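Local coordinates for germination protein (Bacillus megaterium, PDB 6O59) that forms the N-terminal domain of the A subunit of the spore germinant receptor GerK3, which probably takes part in sensing the nutrients that start spore germination, at residues N77-I82 / V92-N97; D109-V114 / V120-T125; G147-S152 / A158-I163; K199-R204 / G250-F255; S212-G217 / F261-P266. One frame throughout, in Å; residues are numbered along the deposited sequence.

Contact 1: N77-I82 / V92-N97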
# COMPACT_ATOMS: atom_id res chain seq x y z
N ASN A 77 11.45 -23.53 -15.79
CA ASN A 77 10.29 -24.07 -15.07
C ASN A 77 10.20 -23.59 -13.60
O ASN A 77 9.25 -23.97 -12.90
CB ASN A 77 10.32 -25.60 -15.12
N ALA A 78 11.13 -22.72 -13.15
CA ALA A 78 11.23 -22.20 -11.77
C ALA A 78 9.88 -21.83 -11.15
O ALA A 78 9.56 -22.35 -10.09
CB ALA A 78 12.16 -21.00 -11.71
N LEU A 79 9.08 -20.98 -11.83
CA LEU A 79 7.79 -20.51 -11.34
C LEU A 79 6.77 -21.65 -11.18
O LEU A 79 6.11 -21.72 -10.14
CB LEU A 79 7.24 -19.42 -12.28
CG LEU A 79 6.15 -18.51 -11.74
CD1 LEU A 79 6.69 -17.58 -10.68
CD2 LEU A 79 5.55 -17.70 -12.87
N GLU A 80 6.67 -22.53 -12.19
CA GLU A 80 5.75 -23.67 -12.17
C GLU A 80 6.20 -24.73 -11.14
O GLU A 80 5.35 -25.27 -10.43
CB GLU A 80 5.62 -24.28 -13.58
CG GLU A 80 4.38 -23.82 -14.35
CD GLU A 80 4.24 -22.37 -14.80
OE1 GLU A 80 5.24 -21.62 -14.76
OE2 GLU A 80 3.12 -21.99 -15.22
N LEU A 81 7.51 -24.96 -11.00
CA LEU A 81 8.05 -25.90 -10.01
C LEU A 81 7.77 -25.41 -8.59
O LEU A 81 7.43 -26.22 -7.72
CB LEU A 81 9.56 -26.08 -10.22
CG LEU A 81 10.07 -27.41 -10.79
CD1 LEU A 81 10.06 -28.53 -9.74
CD2 LEU A 81 9.37 -27.79 -12.09
N ILE A 82 7.91 -24.09 -8.35
CA ILE A 82 7.68 -23.45 -7.06
C ILE A 82 6.19 -23.47 -6.75
O ILE A 82 5.82 -23.74 -5.60
CB ILE A 82 8.28 -22.01 -7.02
CG1 ILE A 82 9.83 -22.07 -6.81
CG2 ILE A 82 7.61 -21.13 -5.96
CD1 ILE A 82 10.64 -20.73 -7.01
N VAL A 92 -3.52 -20.37 -5.85
CA VAL A 92 -2.59 -19.86 -6.83
C VAL A 92 -3.26 -19.54 -8.16
O VAL A 92 -4.04 -20.33 -8.69
CB VAL A 92 -1.40 -20.82 -6.99
CG1 VAL A 92 -0.63 -20.59 -8.31
CG2 VAL A 92 -0.47 -20.72 -5.80
N SER A 93 -2.92 -18.38 -8.69
CA SER A 93 -3.36 -17.93 -10.00
C SER A 93 -2.13 -17.35 -10.72
O SER A 93 -1.06 -17.24 -10.11
CB SER A 93 -4.51 -16.93 -9.85
OG SER A 93 -4.08 -15.60 -10.10
N PHE A 94 -2.25 -17.03 -12.02
CA PHE A 94 -1.13 -16.46 -12.75
C PHE A 94 -1.57 -15.22 -13.52
O PHE A 94 -2.66 -15.21 -14.09
CB PHE A 94 -0.51 -17.49 -13.70
CG PHE A 94 0.27 -18.58 -13.02
CD1 PHE A 94 1.61 -18.39 -12.69
CD2 PHE A 94 -0.31 -19.80 -12.72
CE1 PHE A 94 2.35 -19.41 -12.08
CE2 PHE A 94 0.43 -20.82 -12.09
CZ PHE A 94 1.75 -20.62 -11.78
N ALA A 95 -0.74 -14.16 -13.51
CA ALA A 95 -1.00 -12.90 -14.22
C ALA A 95 0.05 -12.69 -15.33
O ALA A 95 1.23 -12.93 -15.07
CB ALA A 95 -0.99 -11.73 -13.24
N ASP A 96 -0.37 -12.27 -16.55
CA ASP A 96 0.53 -12.06 -17.70
C ASP A 96 0.32 -10.67 -18.39
O ASP A 96 0.78 -10.45 -19.52
CB ASP A 96 0.39 -13.21 -18.73
CG ASP A 96 -0.93 -13.25 -19.49
OD1 ASP A 96 -1.97 -12.83 -18.91
OD2 ASP A 96 -0.93 -13.70 -20.65
N ASN A 97 -0.35 -9.75 -17.67
CA ASN A 97 -0.64 -8.37 -18.06
C ASN A 97 -0.76 -7.53 -16.79
O ASN A 97 -0.99 -8.09 -15.70
CB ASN A 97 -1.87 -8.27 -18.96
CG ASN A 97 -3.19 -8.38 -18.25
OD1 ASN A 97 -3.64 -9.47 -17.89
ND2 ASN A 97 -3.85 -7.25 -18.06
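The ring of F94 is met in two ways by the helix: E80 OE2 lies over one of its faces, out toward the rim, and the isobutyl group of L79 sits at its edge. The carboxylate and ring planes are only 5° apart, so the two flat groups are almost parallel, yet they overlap little. The ring atom nearest to E80 OE2 is F94 CZ, at 3.9 Å. The first bond of E80 does not aim at the strand; the bend at chi2 (67°) brings the acid round to the ring. L79 does aim at it. With its CG anti to the backbone N (chi1 -162°), L79 runs alongside F94 so that L79 CD2 comes to 3.7 Å from F94 CE1, while L79 CG lies in the ring plane, 3.9 Å from the same CE1. F94 also touches L121 of strand 120-124 and S83 of the helix, and L79 touches L112 and V114 of strand 110-114; these contacts seat helix 78-86 on the sheet, with strand 91-95 as its outermost strand on this side. L79 is buried. An anion over the face of a phenyl ring is generally a poor electrostatic match, so attraction here probably comes from the apolar packing of L79 against F94; E80 and F94 are both exposed, and the acid may be solvated.

Contact 2: D109-V114 / V120-T125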
# COMPACT_ATOMS: atom_id res chain seq x y z
N ASP A 109 -3.28 -10.11 -2.48
CA ASP A 109 -2.54 -11.31 -2.89
C ASP A 109 -1.05 -11.06 -2.77
O ASP A 109 -0.62 -9.91 -2.64
CB ASP A 109 -2.88 -11.73 -4.33
CG ASP A 109 -4.21 -12.42 -4.57
OD1 ASP A 109 -4.95 -12.64 -3.59
OD2 ASP A 109 -4.50 -12.76 -5.73
N SER A 110 -0.25 -12.12 -2.81
CA SER A 110 1.20 -11.97 -2.83
C SER A 110 1.68 -12.33 -4.22
O SER A 110 1.23 -13.34 -4.79
CB SER A 110 1.88 -12.82 -1.77
OG SER A 110 1.35 -12.46 -0.50
N LEU A 111 2.51 -11.47 -4.79
CA LEU A 111 3.05 -11.71 -6.11
C LEU A 111 4.41 -12.35 -6.00
O LEU A 111 5.19 -11.99 -5.12
CB LEU A 111 3.15 -10.41 -6.96
CG LEU A 111 1.93 -9.49 -7.05
CD1 LEU A 111 2.26 -8.26 -7.84
CD2 LEU A 111 0.73 -10.17 -7.66
N LEU A 112 4.68 -13.30 -6.89
CA LEU A 112 6.00 -13.91 -6.99
C LEU A 112 6.52 -13.63 -8.40
O LEU A 112 5.93 -14.06 -9.39
CB LEU A 112 5.99 -15.41 -6.64
CG LEU A 112 7.31 -16.15 -6.94
CD1 LEU A 112 8.42 -15.71 -6.02
CD2 LEU A 112 7.12 -17.63 -6.88
N ILE A 113 7.59 -12.82 -8.48
CA ILE A 113 8.20 -12.41 -9.75
C ILE A 113 9.61 -13.02 -9.84
O ILE A 113 10.38 -12.92 -8.89
CB ILE A 113 8.18 -10.86 -9.87
CG1 ILE A 113 6.79 -10.28 -9.45
CG2 ILE A 113 8.61 -10.41 -11.29
CD1 ILE A 113 6.55 -8.80 -9.68
N VAL A 114 9.92 -13.68 -10.98
CA VAL A 114 11.21 -14.34 -11.21
C VAL A 114 11.94 -13.64 -12.40
O VAL A 114 11.31 -13.28 -13.40
CB VAL A 114 11.02 -15.87 -11.40
CG1 VAL A 114 12.36 -16.58 -11.60
CG2 VAL A 114 10.27 -16.49 -10.21
N VAL A 120 3.54 -13.68 -13.81
CA VAL A 120 3.65 -13.46 -12.35
C VAL A 120 2.70 -14.41 -11.64
O VAL A 120 1.59 -14.59 -12.13
CB VAL A 120 3.37 -11.99 -12.00
CG1 VAL A 120 3.10 -11.78 -10.53
CG2 VAL A 120 4.52 -11.11 -12.45
N LEU A 121 3.16 -15.02 -10.55
CA LEU A 121 2.30 -15.93 -9.77
C LEU A 121 1.65 -15.17 -8.62
O LEU A 121 2.35 -14.45 -7.92
CB LEU A 121 3.18 -17.06 -9.22
CG LEU A 121 2.47 -18.04 -8.29
CD1 LEU A 121 3.29 -19.30 -8.13
CD2 LEU A 121 2.23 -17.40 -6.94
N SER A 122 0.33 -15.30 -8.51
CA SER A 122 -0.47 -14.73 -7.41
C SER A 122 -0.95 -15.80 -6.43
O SER A 122 -1.48 -16.83 -6.85
CB SER A 122 -1.69 -13.99 -7.97
OG SER A 122 -1.36 -12.83 -8.72
N VAL A 123 -0.83 -15.53 -5.14
CA VAL A 123 -1.31 -16.48 -4.14
C VAL A 123 -2.22 -15.73 -3.13
O VAL A 123 -1.88 -14.63 -2.70
CB VAL A 123 -0.18 -17.31 -3.45
CG1 VAL A 123 0.95 -16.43 -2.91
CG2 VAL A 123 -0.72 -18.26 -2.40
N SER A 124 -3.38 -16.33 -2.81
CA SER A 124 -4.35 -15.79 -1.88
C SER A 124 -4.42 -16.63 -0.59
O SER A 124 -4.48 -17.85 -0.66
CB SER A 124 -5.72 -15.74 -2.54
OG SER A 124 -6.67 -15.14 -1.67
N THR A 125 -4.47 -15.96 0.58
CA THR A 125 -4.56 -16.59 1.91
C THR A 125 -5.99 -16.36 2.55
O THR A 125 -6.29 -16.96 3.60
CB THR A 125 -3.41 -16.12 2.82
OG1 THR A 125 -2.16 -16.32 2.13
CG2 THR A 125 -3.35 -16.88 4.14
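Two pairs of backbone hydrogen bonds tie S110 to V123 and L112 to L121. S110 N gives to V123 O at 3.0 Å, nearly straight at 165°, and V123 N returns to S110 O, also at 3.0 Å. For the second pair L112 N to L121 O is 2.8 Å, and L121 N to L112 O is 3.2 Å. Between them lies the non-hydrogen-bonded pair L111 and S122, where S122 CA points its hydrogen at S110 O and L111 CA does the same toward L121 O. The serine hydroxyls are satisfied from outside: S110 OG by N53 and S122 OG by S104. D109 OD1 lies 3.4 Å from S124 CB and D109 OD2 faces S122 CB, contacts rather than bonds. On the S122 side, L111 CD2 packs 3.5 Å from S122 OG. V120 is wedged between L111 and I113 through its two branches. Its CG1, anti to the backbone N (chi1 164°), lies 3.8 Å from L111 CB, whereas V120 CG2 turns to I113 CG1 at 3.9 Å. The other side carries L112 and L121, CB against CB, with S110 CB beside V123 CG1. Helices 98-106 and 10-20 cover the L111, V120 and I113 side; helix 78-86 covers L112, L121 and V123. This is an antiparallel beta hairpin between strands 40-47 and 91-95 of a five-stranded sheet with helices on both faces.

Contact 3: G147-S152 / A158-I163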
# COMPACT_ATOMS: atom_id res chain seq x y z
N GLY A 147 -15.41 -1.48 14.00
CA GLY A 147 -14.35 -1.54 12.98
C GLY A 147 -13.84 -0.14 12.67
O GLY A 147 -13.82 0.29 11.51
N ALA A 148 -13.48 0.58 13.74
CA ALA A 148 -12.98 1.95 13.70
C ALA A 148 -11.46 1.98 13.67
O ALA A 148 -10.81 0.98 13.99
CB ALA A 148 -13.49 2.72 14.92
N PHE A 149 -10.91 3.13 13.29
CA PHE A 149 -9.48 3.35 13.27
C PHE A 149 -8.87 3.20 14.67
O PHE A 149 -9.55 3.41 15.68
CB PHE A 149 -9.18 4.74 12.72
CG PHE A 149 -9.40 4.88 11.23
CD1 PHE A 149 -8.71 4.07 10.33
CD2 PHE A 149 -10.21 5.89 10.72
CE1 PHE A 149 -8.86 4.24 8.95
CE2 PHE A 149 -10.37 6.06 9.34
CZ PHE A 149 -9.69 5.23 8.47
N THR A 150 -7.60 2.81 14.73
CA THR A 150 -6.82 2.60 15.95
C THR A 150 -5.71 3.67 16.05
O THR A 150 -5.62 4.58 15.21
CB THR A 150 -6.22 1.18 15.95
OG1 THR A 150 -5.31 1.04 14.85
CG2 THR A 150 -7.27 0.10 15.88
N GLU A 151 -4.82 3.52 17.05
CA GLU A 151 -3.68 4.41 17.30
C GLU A 151 -2.51 4.11 16.33
O GLU A 151 -1.57 4.92 16.24
CB GLU A 151 -3.22 4.30 18.76
CG GLU A 151 -4.33 4.33 19.79
CD GLU A 151 -4.20 5.37 20.89
OE1 GLU A 151 -5.20 6.07 21.16
OE2 GLU A 151 -3.10 5.48 21.49
N SER A 152 -2.59 2.96 15.60
CA SER A 152 -1.56 2.51 14.66
C SER A 152 -1.82 2.95 13.22
O SER A 152 -2.85 2.57 12.66
CB SER A 152 -1.46 0.98 14.71
OG SER A 152 -0.53 0.49 13.76
N ALA A 158 -4.16 -0.15 6.27
CA ALA A 158 -4.66 -1.46 5.89
C ALA A 158 -6.20 -1.44 5.81
O ALA A 158 -6.78 -2.00 4.88
CB ALA A 158 -4.17 -2.50 6.89
N MET A 159 -6.87 -0.73 6.76
CA MET A 159 -8.32 -0.62 6.79
C MET A 159 -8.85 0.08 5.54
O MET A 159 -9.81 -0.42 4.96
CB MET A 159 -8.80 0.10 8.07
CG MET A 159 -8.56 -0.74 9.32
SD MET A 159 -9.06 0.01 10.88
CE MET A 159 -10.69 -0.56 10.95
N VAL A 160 -8.19 1.16 5.09
CA VAL A 160 -8.57 1.92 3.89
C VAL A 160 -8.34 1.03 2.64
O VAL A 160 -9.25 0.89 1.81
CB VAL A 160 -7.82 3.28 3.78
CG1 VAL A 160 -8.18 3.98 2.47
CG2 VAL A 160 -8.10 4.18 4.98
N ARG A 161 -7.14 0.42 2.54
CA ARG A 161 -6.70 -0.50 1.47
C ARG A 161 -7.66 -1.67 1.22
O ARG A 161 -7.62 -2.28 0.16
CB ARG A 161 -5.32 -1.09 1.82
CG ARG A 161 -4.16 -0.13 1.57
CD ARG A 161 -4.01 0.20 0.10
NE ARG A 161 -2.66 0.62 -0.21
CZ ARG A 161 -2.32 1.30 -1.29
NH1 ARG A 161 -3.25 1.66 -2.16
NH2 ARG A 161 -1.07 1.67 -1.49
N ARG A 162 -8.46 -2.02 2.23
CA ARG A 162 -9.42 -3.11 2.18
C ARG A 162 -10.69 -2.68 1.47
O ARG A 162 -11.35 -3.51 0.86
CB ARG A 162 -9.73 -3.62 3.58
CG ARG A 162 -8.70 -4.60 4.07
CD ARG A 162 -9.16 -5.33 5.32
NE ARG A 162 -8.14 -6.23 5.88
CZ ARG A 162 -7.36 -5.94 6.92
NH1 ARG A 162 -7.44 -4.75 7.51
NH2 ARG A 162 -6.49 -6.83 7.38
N ILE A 163 -11.00 -1.36 1.55
CA ILE A 163 -12.17 -0.69 0.95
C ILE A 163 -11.83 -0.13 -0.45
O ILE A 163 -12.57 -0.39 -1.40
CB ILE A 163 -12.72 0.43 1.89
CG1 ILE A 163 -12.93 -0.10 3.32
CG2 ILE A 163 -14.01 1.03 1.33
CD1 ILE A 163 -13.62 0.81 4.25
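M159 reaches from the helix to the F149 ring in a Met-aromatic contact that fastens the loop entering helix 153-163 back onto that helix. The methionine chain and the phenylalanine run antiparallel alongside one another. The sulfur approaches obliquely, neither over the ring nor in its plane: M159 SD is 5.2 Å from the centroid of F149 and 57° off the ring normal, with F149 CD1 its nearest ring atom at 4.1 Å. The methionine runs extended to the sulfur and then turns at its last torsion (chi3 90°). That turn lays the methyl against the loop backbone, M159 CE being 3.3 Å from G147 O and 3.4 Å from A148 O, a van der Waals touch on two carbonyl oxygens. Around them, T150 N is hydrogen-bonded to N156 OD1 one turn back along the helix, and the F149 ring also meets F255 of strand 252-256 edge to face. Helix 240-248 lies alongside through V243, which touches both F149 and V160. The second helix residue to meet the ring is V160, crossing F149 at a slant: its CG2, the branch anti to the carbonyl carbon, lies in the plane of the ring at its far edge, 4.0 Å from F149 CZ.

Contact 4: K199-R204 / G250-F255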
# COMPACT_ATOMS: atom_id res chain seq x y z
N LYS A 199 -0.37 19.25 -3.77
CA LYS A 199 0.88 19.99 -3.58
C LYS A 199 0.76 21.01 -2.43
O LYS A 199 1.68 21.11 -1.62
CB LYS A 199 1.33 20.74 -4.87
CG LYS A 199 1.49 19.92 -6.18
CD LYS A 199 2.32 18.62 -6.10
CE LYS A 199 1.46 17.36 -6.22
NZ LYS A 199 2.30 16.15 -6.41
N GLU A 200 -0.38 21.72 -2.35
CA GLU A 200 -0.64 22.73 -1.32
C GLU A 200 -0.83 22.12 0.06
O GLU A 200 -0.30 22.66 1.03
CB GLU A 200 -1.83 23.61 -1.68
CG GLU A 200 -1.48 24.74 -2.64
CD GLU A 200 -0.23 25.56 -2.35
OE1 GLU A 200 -0.05 25.99 -1.19
OE2 GLU A 200 0.58 25.75 -3.29
N ILE A 201 -1.58 21.01 0.16
CA ILE A 201 -1.83 20.36 1.45
C ILE A 201 -0.51 19.76 2.00
O ILE A 201 -0.22 19.93 3.19
CB ILE A 201 -2.98 19.34 1.33
CG1 ILE A 201 -4.34 20.09 1.19
CG2 ILE A 201 -2.97 18.36 2.53
CD1 ILE A 201 -5.53 19.28 0.87
N ARG A 202 0.30 19.13 1.12
CA ARG A 202 1.59 18.53 1.46
C ARG A 202 2.55 19.60 2.00
O ARG A 202 3.17 19.38 3.05
CB ARG A 202 2.18 17.83 0.22
CG ARG A 202 3.51 17.11 0.45
CD ARG A 202 4.16 16.78 -0.88
NE ARG A 202 3.38 15.81 -1.65
CZ ARG A 202 3.27 15.81 -2.98
NH1 ARG A 202 2.53 14.90 -3.58
NH2 ARG A 202 3.91 16.72 -3.71
N LYS A 203 2.65 20.75 1.30
CA LYS A 203 3.46 21.93 1.65
C LYS A 203 3.08 22.44 3.06
O LYS A 203 3.96 22.62 3.88
CB LYS A 203 3.27 23.02 0.58
CG LYS A 203 3.87 24.40 0.89
CD LYS A 203 3.32 25.45 -0.07
CE LYS A 203 3.45 26.86 0.46
NZ LYS A 203 2.84 27.85 -0.46
N ARG A 204 1.77 22.61 3.34
CA ARG A 204 1.27 23.07 4.64
C ARG A 204 1.61 22.10 5.75
O ARG A 204 1.99 22.54 6.84
CB ARG A 204 -0.26 23.30 4.61
CG ARG A 204 -0.72 24.47 3.74
CD ARG A 204 -0.15 25.81 4.16
NE ARG A 204 -1.01 26.94 3.77
CZ ARG A 204 -1.05 27.47 2.55
NH1 ARG A 204 -0.31 26.96 1.57
NH2 ARG A 204 -1.85 28.50 2.30
N GLY A 250 -11.82 13.20 -4.38
CA GLY A 250 -10.64 14.00 -4.70
C GLY A 250 -9.96 14.65 -3.50
O GLY A 250 -9.08 15.49 -3.66
N ARG A 251 -10.37 14.25 -2.27
CA ARG A 251 -9.82 14.77 -1.03
C ARG A 251 -8.60 13.95 -0.62
O ARG A 251 -8.31 12.90 -1.22
CB ARG A 251 -10.87 14.79 0.09
CG ARG A 251 -12.15 15.49 -0.31
CD ARG A 251 -12.75 16.29 0.82
NE ARG A 251 -14.18 16.40 0.60
CZ ARG A 251 -15.03 16.99 1.42
NH1 ARG A 251 -16.33 17.00 1.15
NH2 ARG A 251 -14.60 17.54 2.55
N ILE A 252 -7.88 14.45 0.40
CA ILE A 252 -6.64 13.92 0.95
C ILE A 252 -6.90 13.41 2.39
O ILE A 252 -7.49 14.13 3.20
CB ILE A 252 -5.52 15.02 0.89
CG1 ILE A 252 -5.08 15.30 -0.55
CG2 ILE A 252 -4.29 14.66 1.76
CD1 ILE A 252 -5.85 16.34 -1.29
N ALA A 253 -6.44 12.18 2.68
CA ALA A 253 -6.56 11.59 4.02
C ALA A 253 -5.19 11.59 4.74
O ALA A 253 -4.18 11.24 4.14
CB ALA A 253 -7.13 10.17 3.94
N ILE A 254 -5.15 12.04 5.99
CA ILE A 254 -3.92 12.10 6.78
C ILE A 254 -4.08 11.24 8.01
O ILE A 254 -5.07 11.39 8.74
CB ILE A 254 -3.52 13.56 7.15
CG1 ILE A 254 -3.36 14.45 5.90
CG2 ILE A 254 -2.27 13.60 8.04
CD1 ILE A 254 -3.94 15.83 6.08
N PHE A 255 -3.11 10.36 8.24
CA PHE A 255 -3.04 9.51 9.42
C PHE A 255 -1.83 9.89 10.24
O PHE A 255 -0.69 9.78 9.76
CB PHE A 255 -3.01 8.01 9.06
CG PHE A 255 -4.31 7.55 8.46
CD1 PHE A 255 -5.40 7.27 9.27
CD2 PHE A 255 -4.47 7.45 7.08
CE1 PHE A 255 -6.60 6.87 8.72
CE2 PHE A 255 -5.67 7.03 6.53
CZ PHE A 255 -6.73 6.74 7.35
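I201 and I252 meet end to end between helix and strand, I201 CD1 lying 3.7 Å from I252 CD1. Both isoleucines put CG1 beside the backbone N, and I201 then runs out extended (chi2 171°), which carries CD1 out to the strand. Their second branches also meet, I201 CG2 lying 4.0 Å from I252 CG2. A looser touch, I201 CG2 to I254 CD1 at 4.5 Å, adds the next residue on that side of the strand. All three isoleucines are buried, and the contact is wholly apolar. One step out, the helix carries a small charge network: the carboxylate E200 OE1 holds R204 NH1 at 2.9 Å, one turn ahead, and K203 NZ at 3.5 Å. R202 has its own partner, E172, in strand 169-176. On the strand side G250, with positive phi (105°), ends helix 240-248 in a Schellman motif; the strand begins at I252. R251 there is salt-bridged to E249 and bonds the carbonyls of P266 and A267. Helix 195-206 thus packs on the I252 and I254 face of the sheet that contains strands 182-189, 252-256 and 262-265; these two also touch L186 and V184 of strand 182-189, respectively. A253 and F255 turn to the other face, against helices 240-248 and 153-163 respectively.

Contact 5: S212-G217 / F261-P266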
# COMPACT_ATOMS: atom_id res chain seq x y z
N SER A 212 -0.79 21.68 18.16
CA SER A 212 -1.62 22.87 18.36
C SER A 212 -2.95 22.75 17.57
O SER A 212 -4.02 23.03 18.12
CB SER A 212 -0.84 24.11 17.95
OG SER A 212 -1.67 25.23 17.68
N ILE A 213 -2.86 22.30 16.30
CA ILE A 213 -4.00 22.10 15.41
C ILE A 213 -4.97 21.10 16.03
O ILE A 213 -6.16 21.39 16.13
CB ILE A 213 -3.54 21.67 13.98
CG1 ILE A 213 -2.91 22.84 13.18
CG2 ILE A 213 -4.65 20.98 13.18
CD1 ILE A 213 -3.83 24.11 12.82
N LEU A 214 -4.46 19.94 16.49
CA LEU A 214 -5.30 18.90 17.08
C LEU A 214 -5.86 19.31 18.43
O LEU A 214 -7.05 19.11 18.67
CB LEU A 214 -4.55 17.55 17.18
CG LEU A 214 -4.26 16.85 15.84
CD1 LEU A 214 -3.43 15.65 16.06
CD2 LEU A 214 -5.54 16.47 15.09
N GLU A 215 -5.03 19.94 19.28
CA GLU A 215 -5.44 20.42 20.60
C GLU A 215 -6.56 21.47 20.49
O GLU A 215 -7.43 21.53 21.36
CB GLU A 215 -4.24 21.00 21.33
CG GLU A 215 -4.29 20.82 22.84
CD GLU A 215 -3.10 21.39 23.58
OE1 GLU A 215 -2.05 21.63 22.94
OE2 GLU A 215 -3.21 21.59 24.81
N SER A 216 -6.57 22.27 19.39
CA SER A 216 -7.60 23.29 19.12
C SER A 216 -8.96 22.63 18.83
O SER A 216 -9.99 23.29 18.96
CB SER A 216 -7.20 24.19 17.95
OG SER A 216 -6.24 25.18 18.31
N GLY A 217 -8.93 21.35 18.47
CA GLY A 217 -10.11 20.53 18.18
C GLY A 217 -10.71 19.85 19.39
O GLY A 217 -11.77 19.23 19.27
N PHE A 261 -8.01 8.23 14.44
CA PHE A 261 -8.90 8.74 13.39
C PHE A 261 -8.14 9.23 12.15
O PHE A 261 -6.94 9.51 12.20
CB PHE A 261 -9.83 9.85 13.90
CG PHE A 261 -9.22 10.86 14.82
CD1 PHE A 261 -8.42 11.88 14.32
CD2 PHE A 261 -9.47 10.82 16.18
CE1 PHE A 261 -7.83 12.82 15.18
CE2 PHE A 261 -8.88 11.76 17.05
CZ PHE A 261 -8.08 12.75 16.54
N GLY A 262 -8.86 9.29 11.04
CA GLY A 262 -8.36 9.80 9.78
C GLY A 262 -8.68 11.27 9.71
O GLY A 262 -9.69 11.71 10.26
N LEU A 263 -7.80 12.06 9.09
CA LEU A 263 -8.03 13.50 8.96
C LEU A 263 -8.25 13.81 7.49
O LEU A 263 -7.37 13.56 6.66
CB LEU A 263 -6.88 14.33 9.56
CG LEU A 263 -6.62 14.12 11.05
CD1 LEU A 263 -5.37 14.83 11.49
CD2 LEU A 263 -7.81 14.57 11.89
N ILE A 264 -9.46 14.28 7.14
CA ILE A 264 -9.86 14.61 5.77
C ILE A 264 -9.56 16.06 5.52
O ILE A 264 -9.91 16.92 6.34
CB ILE A 264 -11.36 14.27 5.55
CG1 ILE A 264 -11.66 12.75 5.74
CG2 ILE A 264 -11.90 14.81 4.20
CD1 ILE A 264 -10.94 11.78 4.83
N ALA A 265 -8.89 16.35 4.40
CA ALA A 265 -8.54 17.72 4.03
C ALA A 265 -8.77 17.97 2.52
O ALA A 265 -8.41 17.14 1.68
CB ALA A 265 -7.10 18.03 4.42
N PRO A 266 -9.34 19.13 2.14
CA PRO A 266 -9.91 20.20 2.99
C PRO A 266 -11.29 19.75 3.49
O PRO A 266 -11.96 18.98 2.80
CB PRO A 266 -9.95 21.42 2.04
CG PRO A 266 -9.37 20.95 0.71
CD PRO A 266 -9.54 19.46 0.72
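This is a small apolar helix-on-sheet contact in which one leucine, L214 of helix 210-215, bridges F261, just before strand 262-265, and L263 within it. L214 points its CD2 at both: L214 CD2 lies 4.0 Å from L263 CD1 and 4.3 Å from F261 CE1. The leucine methyl meets the F261 ring at its edge, near its plane, rather than over a face. With L263 it is methyl against methyl, the two chains meeting at a slant. Both leucines run out extended past their first bonds (chi2 174° for L214, 172° for L263) and together span the 10.1 Å between L214 CA and L263 CA. F261 and L263 are two apart, so their side chains come off the same side of the chain, while I264 turns to the opposite face, against helix 240-248. Strand 262-265 forms an antiparallel beta hairpin with strand 252-256 and has strand 235-237 as its other neighbour, G262 bonding to T237 and I264 to Y235. Past A265 the chain enters a cis peptide before P266, and both these residues touch I201 of helix 195-206. Back at the helix, S212 O is gripped twice by S216: S216 N comes to 2.9 Å and S216 OG donates to S212 O at 3.1 Å, the two arriving from opposite faces of the carbonyl plane.

Overall arrangement
The chain repeats one architecture, a five-stranded antiparallel sheet of order 1-2-4-5-3 with packed helices. Contacts 1 and 2 belong to the N-terminal sheet, contacts 4 and 5 (centres about 12 Å apart) to the C-terminal one, each pair on neighbouring strands. Contact 2 is buried and rests mainly on backbone hydrogen bonds; contact 4 is buried, but purely through isoleucine packing. Contacts 1 and 5 lie further out, each led by a helix leucine at a phenylalanine edge, with a second leucine in contact 5 and a carboxylate in contact 1. Contact 3, a loop-helix Met-aromatic contact, sits closest to the chain's centre and touches contacts 4 and 5 through F149, and contact 4 also through V160.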